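Local coordinates for oxygen-independent coproporphyrinogen III oxidase (Escherichia coli, PDB 1OLT), which catalyses the anaerobic oxidative decarboxylation of two propionate groups of coproporphyrinogen III to vinyl groups in heme biosynthesis, as a radical SAM enzyme with a [4Fe-4S] cluster, at residues Val171-Lys176 with Pro215-Glu220; Glu177-Arg180 with Glu185-Glu188. All coordinates share one frame; numbering follows the deposited sequence. Where two conformers were deposited one is given.

Contact 1: Val171-Lys176 with Pro215-Glu220; sequences VQDFNK and PKQTPE. With SAM (S-adenosylmethionine), chain C.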
loop_
_atom_site.group_PDB
_atom_site.type_symbol
_atom_site.label_atom_id
_atom_site.label_comp_id
_atom_site.label_asym_id
_atom_site.label_seq_id
_atom_site.Cartn_x
_atom_site.Cartn_y
_atom_site.Cartn_z
ATOM N N VAL A 171 5.989 -0.923 -13.246
ATOM C CA VAL A 171 6.771 -0.479 -14.419
ATOM C C VAL A 171 8.157 0.062 -14.007
ATOM O O VAL A 171 9.189 -0.312 -14.570
ATOM C CB VAL A 171 5.948 0.552 -15.245
ATOM C CG1 VAL A 171 6.781 1.257 -16.300
ATOM C CG2 VAL A 171 4.691 -0.133 -15.888
ATOM N N GLN A 172 8.160 0.886 -12.967
ATOM C CA GLN A 172 9.324 1.500 -12.382
ATOM C C GLN A 172 9.901 2.611 -13.236
ATOM O O GLN A 172 9.919 3.779 -12.791
ATOM C CB GLN A 172 10.390 0.476 -11.929
ATOM C CG GLN A 172 9.829 -0.883 -11.509
ATOM C CD GLN A 172 8.751 -0.860 -10.466
ATOM O OE1 GLN A 172 8.239 -1.909 -10.115
ATOM N NE2 GLN A 172 8.425 0.284 -9.952
ATOM N N ASP A 173 10.358 2.284 -14.432
ATOM C CA ASP A 173 10.798 3.268 -15.418
ATOM C C ASP A 173 10.821 2.560 -16.779
ATOM O O ASP A 173 11.105 1.334 -16.822
ATOM C CB ASP A 173 12.199 3.747 -15.036
ATOM C CG ASP A 173 12.600 5.067 -15.713
ATOM O OD1 ASP A 173 12.001 5.444 -16.743
ATOM O OD2 ASP A 173 13.536 5.792 -15.275
ATOM N N PHE A 174 10.521 3.299 -17.849
ATOM C CA PHE A 174 10.713 2.859 -19.222
ATOM C C PHE A 174 12.130 3.066 -19.775
ATOM O O PHE A 174 12.514 2.454 -20.793
ATOM C CB PHE A 174 9.760 3.626 -20.183
ATOM C CG PHE A 174 8.365 3.126 -20.146
ATOM C CD1 PHE A 174 8.106 1.798 -20.371
ATOM C CD2 PHE A 174 7.301 3.982 -19.860
ATOM C CE1 PHE A 174 6.758 1.287 -20.359
ATOM C CE2 PHE A 174 5.933 3.475 -19.816
ATOM C CZ PHE A 174 5.678 2.138 -20.070
ATOM N N ASN A 175 12.911 3.894 -19.112
ATOM C CA ASN A 175 14.283 4.170 -19.535
ATOM C C ASN A 175 15.160 2.903 -19.504
ATOM O O ASN A 175 15.274 2.202 -18.466
ATOM C CB ASN A 175 14.865 5.244 -18.618
ATOM C CG ASN A 175 16.256 5.679 -19.039
ATOM O OD1 ASN A 175 17.238 4.888 -18.959
ATOM N ND2 ASN A 175 16.347 6.911 -19.569
ATOM N N LYS A 176 15.738 2.576 -20.644
ATOM C CA LYS A 176 16.470 1.337 -20.814
ATOM C C LYS A 176 17.785 1.242 -20.001
ATOM O O LYS A 176 18.130 0.201 -19.535
ATOM C CB LYS A 176 16.776 1.115 -22.338
ATOM C CG LYS A 176 15.450 1.045 -23.210
ATOM C CD LYS A 176 14.435 -0.041 -22.646
ATOM C CE LYS A 176 14.823 -1.469 -22.870
ATOM N NZ LYS A 176 13.752 -2.333 -22.356
ATOM N N PRO A 215 19.063 4.876 -10.138
ATOM C CA PRO A 215 20.326 5.240 -10.757
ATOM C C PRO A 215 20.167 5.734 -12.151
ATOM O O PRO A 215 19.455 5.204 -12.955
ATOM C CB PRO A 215 21.155 3.949 -10.712
ATOM C CG PRO A 215 20.200 2.898 -10.492
ATOM C CD PRO A 215 19.063 3.471 -9.659
ATOM N N LYS A 216 20.873 6.802 -12.406
ATOM C CA LYS A 216 20.932 7.495 -13.694
ATOM C C LYS A 216 19.656 8.238 -14.106
ATOM O O LYS A 216 19.642 8.836 -15.160
ATOM C CB LYS A 216 21.423 6.578 -14.850
ATOM C CG LYS A 216 22.851 6.032 -14.653
ATOM C CD LYS A 216 23.867 7.188 -14.726
ATOM C CE LYS A 216 25.288 6.691 -15.038
ATOM N NZ LYS A 216 26.110 7.885 -15.401
ATOM N N GLN A 217 18.619 8.284 -13.277
ATOM C CA GLN A 217 17.436 9.121 -13.614
ATOM C C GLN A 217 17.762 10.578 -13.432
ATOM O O GLN A 217 18.442 10.947 -12.465
ATOM C CB GLN A 217 16.254 8.809 -12.706
ATOM C CG GLN A 217 15.624 7.467 -13.001
ATOM C CD GLN A 217 14.428 7.214 -12.075
ATOM O OE1 GLN A 217 14.398 7.745 -10.910
ATOM N NE2 GLN A 217 13.465 6.437 -12.532
ATOM N N THR A 218 17.296 11.420 -14.321
ATOM C CA THR A 218 17.379 12.881 -14.164
ATOM C C THR A 218 16.004 13.503 -14.456
ATOM O O THR A 218 15.136 12.812 -14.906
ATOM C CB THR A 218 18.337 13.455 -15.217
ATOM O OG1 THR A 218 17.813 13.103 -16.484
ATOM C CG2 THR A 218 19.811 12.803 -15.201
ATOM N N PRO A 219 15.796 14.792 -14.178
ATOM C CA PRO A 219 14.571 15.486 -14.607
ATOM C C PRO A 219 14.203 15.211 -16.060
ATOM O O PRO A 219 13.026 14.871 -16.351
ATOM C CB PRO A 219 14.865 16.979 -14.277
ATOM C CG PRO A 219 15.737 16.884 -13.057
ATOM C CD PRO A 219 16.607 15.628 -13.291
ATOM N N GLU A 220 15.193 15.297 -16.939
ATOM C CA GLU A 220 14.959 15.157 -18.363
ATOM C C GLU A 220 14.629 13.677 -18.773
ATOM O O GLU A 220 13.737 13.444 -19.612
ATOM C CB GLU A 220 16.125 15.826 -19.150
ATOM C CG GLU A 220 16.160 17.403 -19.087
ATOM C CD GLU A 220 16.705 18.079 -17.762
ATOM O OE1 GLU A 220 17.642 17.546 -17.077
ATOM O OE2 GLU A 220 16.190 19.208 -17.392
HETATM N N SAM C . 6.183 -7.827 -8.162
HETATM C CA SAM C . 5.435 -6.975 -9.076
HETATM C C SAM C . 6.307 -6.026 -9.907
HETATM O O SAM C . 7.494 -5.764 -9.508
HETATM O OXT SAM C . 5.801 -5.647 -10.944
HETATM C CB SAM C . 4.486 -6.135 -8.198
HETATM C CG SAM C . 4.922 -4.832 -7.584
HETATM S SD SAM C . 6.087 -4.948 -6.250
HETATM C CE SAM C . 5.338 -6.084 -5.075
HETATM C "C5'" SAM C . 5.609 -3.452 -5.225
HETATM C "C4'" SAM C . 6.206 -2.046 -5.589
HETATM O "O4'" SAM C . 7.097 -1.525 -4.612
HETATM C "C3'" SAM C . 7.056 -2.053 -6.837
HETATM O "O3'" SAM C . 6.303 -2.165 -8.050
HETATM C "C2'" SAM C . 7.906 -0.784 -6.694
HETATM O "O2'" SAM C . 7.298 0.316 -7.369
HETATM C "C1'" SAM C . 7.881 -0.515 -5.209
HETATM N N9 SAM C . 9.188 -0.554 -4.585
HETATM C C8 SAM C . 9.885 -1.701 -4.308
HETATM N N7 SAM C . 11.028 -1.380 -3.709
HETATM C C5 SAM C . 11.056 -0.015 -3.579
HETATM C C6 SAM C . 11.993 0.875 -3.027
HETATM N N6 SAM C . 13.131 0.473 -2.460
HETATM N N1 SAM C . 11.707 2.211 -3.065
HETATM C C2 SAM C . 10.518 2.662 -3.649
HETATM N N3 SAM C . 9.608 1.810 -4.173
HETATM C C4 SAM C . 9.891 0.491 -4.143
#

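Contact 2: Glu177-Arg180 with Glu185-Glu188; sequences EVQR and EQDE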
loop_
_atom_site.group_PDB
_atom_site.type_symbol
_atom_site.label_atom_id
_atom_site.label_comp_id
_atom_site.label_asym_id
_atom_site.label_seq_id
_atom_site.Cartn_x
_atom_site.Cartn_y
_atom_site.Cartn_z
ATOM N N GLU A 177 18.513 2.335 -19.872
ATOM C CA GLU A 177 19.724 2.363 -19.027
ATOM C C GLU A 177 19.360 2.135 -17.567
ATOM O O GLU A 177 19.996 1.371 -16.884
ATOM C CB GLU A 177 20.477 3.687 -19.210
ATOM C CG GLU A 177 21.642 3.818 -18.285
ATOM C CD GLU A 177 22.426 5.122 -18.486
ATOM O OE1 GLU A 177 21.853 6.178 -18.770
ATOM O OE2 GLU A 177 23.638 5.073 -18.301
ATOM N N VAL A 178 18.323 2.800 -17.087
ATOM C CA VAL A 178 17.859 2.625 -15.727
ATOM C C VAL A 178 17.468 1.139 -15.490
ATOM O O VAL A 178 17.864 0.516 -14.470
ATOM C CB VAL A 178 16.689 3.552 -15.412
ATOM C CG1 VAL A 178 16.144 3.252 -14.055
ATOM C CG2 VAL A 178 17.146 5.032 -15.535
ATOM N N GLN A 179 16.715 0.572 -16.430
ATOM C CA GLN A 179 16.300 -0.853 -16.354
ATOM C C GLN A 179 17.511 -1.766 -16.236
ATOM O O GLN A 179 17.523 -2.675 -15.403
ATOM C CB GLN A 179 15.454 -1.271 -17.551
ATOM C CG GLN A 179 14.083 -0.610 -17.581
ATOM C CD GLN A 179 13.235 -1.051 -18.750
ATOM O OE1 GLN A 179 13.644 -1.917 -19.539
ATOM N NE2 GLN A 179 12.000 -0.510 -18.815
ATOM N N ARG A 180 18.524 -1.508 -17.045
ATOM C CA ARG A 180 19.701 -2.341 -17.028
ATOM C C ARG A 180 20.417 -2.240 -15.685
ATOM O O ARG A 180 20.817 -3.278 -15.124
ATOM C CB ARG A 180 20.629 -1.959 -18.139
ATOM C CG ARG A 180 21.919 -2.703 -18.205
ATOM C CD ARG A 180 22.519 -2.575 -19.591
ATOM N NE ARG A 180 21.729 -3.397 -20.558
ATOM C CZ ARG A 180 22.171 -3.759 -21.719
ATOM N NH1 ARG A 180 23.461 -3.440 -22.148
ATOM N NH2 ARG A 180 21.356 -4.457 -22.456
ATOM N N GLU A 185 15.038 -5.195 -17.005
ATOM C CA GLU A 185 14.814 -5.127 -18.423
ATOM C C GLU A 185 13.392 -5.669 -18.689
ATOM O O GLU A 185 13.034 -6.725 -18.231
ATOM C CB GLU A 185 15.814 -5.991 -19.169
ATOM C CG GLU A 185 15.527 -6.124 -20.649
ATOM C CD GLU A 185 15.763 -4.844 -21.369
ATOM O OE1 GLU A 185 16.689 -4.110 -20.916
ATOM O OE2 GLU A 185 15.035 -4.594 -22.413
ATOM N N GLN A 186 12.634 -4.917 -19.454
ATOM C CA GLN A 186 11.266 -5.252 -19.795
ATOM C C GLN A 186 10.898 -4.666 -21.161
ATOM O O GLN A 186 11.519 -3.656 -21.703
ATOM C CB GLN A 186 10.285 -4.826 -18.622
ATOM C CG GLN A 186 10.347 -3.550 -18.304
ATOM C CD GLN A 186 9.725 -3.139 -16.941
ATOM O OE1 GLN A 186 9.171 -3.930 -16.167
ATOM N NE2 GLN A 186 9.778 -1.837 -16.722
ATOM N N ASP A 187 9.953 -5.338 -21.787
ATOM C CA ASP A 187 9.627 -4.996 -23.164
ATOM C C ASP A 187 8.488 -3.966 -23.154
ATOM O O ASP A 187 7.416 -4.277 -22.738
ATOM C CB ASP A 187 9.215 -6.276 -23.888
ATOM C CG ASP A 187 8.980 -6.062 -25.344
ATOM O OD1 ASP A 187 8.218 -5.144 -25.761
ATOM O OD2 ASP A 187 9.516 -6.787 -26.162
ATOM N N GLU A 188 8.761 -2.747 -23.627
ATOM C CA GLU A 188 7.806 -1.639 -23.569
ATOM C C GLU A 188 6.547 -1.983 -24.384
ATOM O O GLU A 188 5.416 -1.689 -23.960
ATOM C CB GLU A 188 8.431 -0.384 -24.144
ATOM C CG GLU A 188 7.513 0.821 -24.132
ATOM C CD GLU A 188 8.216 2.087 -24.640
ATOM O OE1 GLU A 188 9.259 2.477 -24.103
ATOM O OE2 GLU A 188 7.769 2.618 -25.601
HETATM O O HOH W 1 10.464 -1.117 -21.161
HETATM O O HOH W 2 19.161 -4.943 -20.076
#

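Contact 1: Val171-Lys176 with Pro215-Glu220
Asp173 and Gln217 meet through one buried hydrogen bond. Gln217 NE2 donates to Asp173 OD2 over 2.8 Å, with an N-H...O angle of 164°. The two side chains reach for each other from opposite directions. Asp173 OD2 lies close to the plane of the Gln217 amide, while the amide nitrogen comes to it from above the carboxylate plane; the two planes are 61° apart. Gln217 CG also packs against the same oxygen, 3.5 Å from Asp173 OD2. The other oxygen, Asp173 OD1, accepts from the backbone N of Asn175 at 3.0 Å, closing an Asx turn, and is also hydrogen-bonded to Thr225 OG1 of helix 219-232. With an alanine here the carboxylate is gone, which would probably leave Gln217 NE2 one acceptor short, Thr225 without its mate and the Asx turn freer to move.

Residues 171-172 end strand 166-172, a parallel strand of the TIM-barrel-like radical SAM core. Residues 215-220 follow the neighbouring strand 207-212 and enter helix 219-232. The contact therefore joins the loops that follow two adjacent strands. Next to Asp173, Gln172 binds S-adenosylmethionine. A turn about its CB-CG bond (chi2 -54°) brings the amide to the ribose. Gln172 NE2 donates to the ligand O2' at 2.8 Å, while Gln172 OE1 lies 2.8 Å from the ligand O3'. The amide thus spans both ribose hydroxyls.

Further out, Gln217 is fixed by backbone partners. Its NE2 also bonds to Ile211 O and its OE1 accepts from Leu214 N, so both ends of the amide are held. Asn175 and Thr218 are the N-caps of helices 176-182 and 219-232.

Contact 2: Glu177-Arg180 with Glu185-Glu188
Gln179 and Gln186 cross at about a right angle, and their amide planes are 88° apart. Gln179 runs straight out from its helix, with chi2 at -179°, and brings OE1 to the backbone of the facing loop. There it accepts from Gln186 N at 3.2 Å. The donor sits above the carbonyl plane, 55° out of it. Lys176 NZ is a second donor to the same oxygen. At the nitrogen end of the amide, Gln179 NE2 is 3.5 Å from Gln186 CG. Gln179 NE2 and Gln186 NE2 are two donors 3.3 Å apart and do not bond to each other. Each has its own backbone acceptor, Asp173 O for Gln179 and Val171 O for Gln186.

The segments are the middle of helix 176-182 and the loop leading to helix 188-200, so Gln179 ties the helix to the start of the loop that follows it. Asp187 N-caps the next helix. Water 1 bridges Gln179 NE2 and Gln186 O. On the exposed side, in one of two Arg180 conformers, water 2 accepts from Arg180 NE at 3.0 Å, in the guanidinium plane, and donates to Glu185 OE1 at 2.7 Å. The other carboxylate oxygen, Glu185 OE2, forms a salt bridge with Lys176 NZ.

The centres of the two contacts lie about 9 Å apart, in the radical SAM core. Contact 2 is nested within the loop closed by contact 1. Along the chain come strand 166-172, helix 176-182, the loop 185-188, helix 188-200, strand 207-212 and then helix 219-232. The contacts touch directly, through Lys176 with Glu185 and Val171 with Gln186. Both lie beside the second S-adenosylmethionine. Contact 1 binds it through Gln172. Contact 2 comes near it through Gln186, whose side chain is about 6 Å from the ligand and is hydrogen-bonded to Arg184. Arg184, which binds the same S-adenosylmethionine, immediately precedes 185-188.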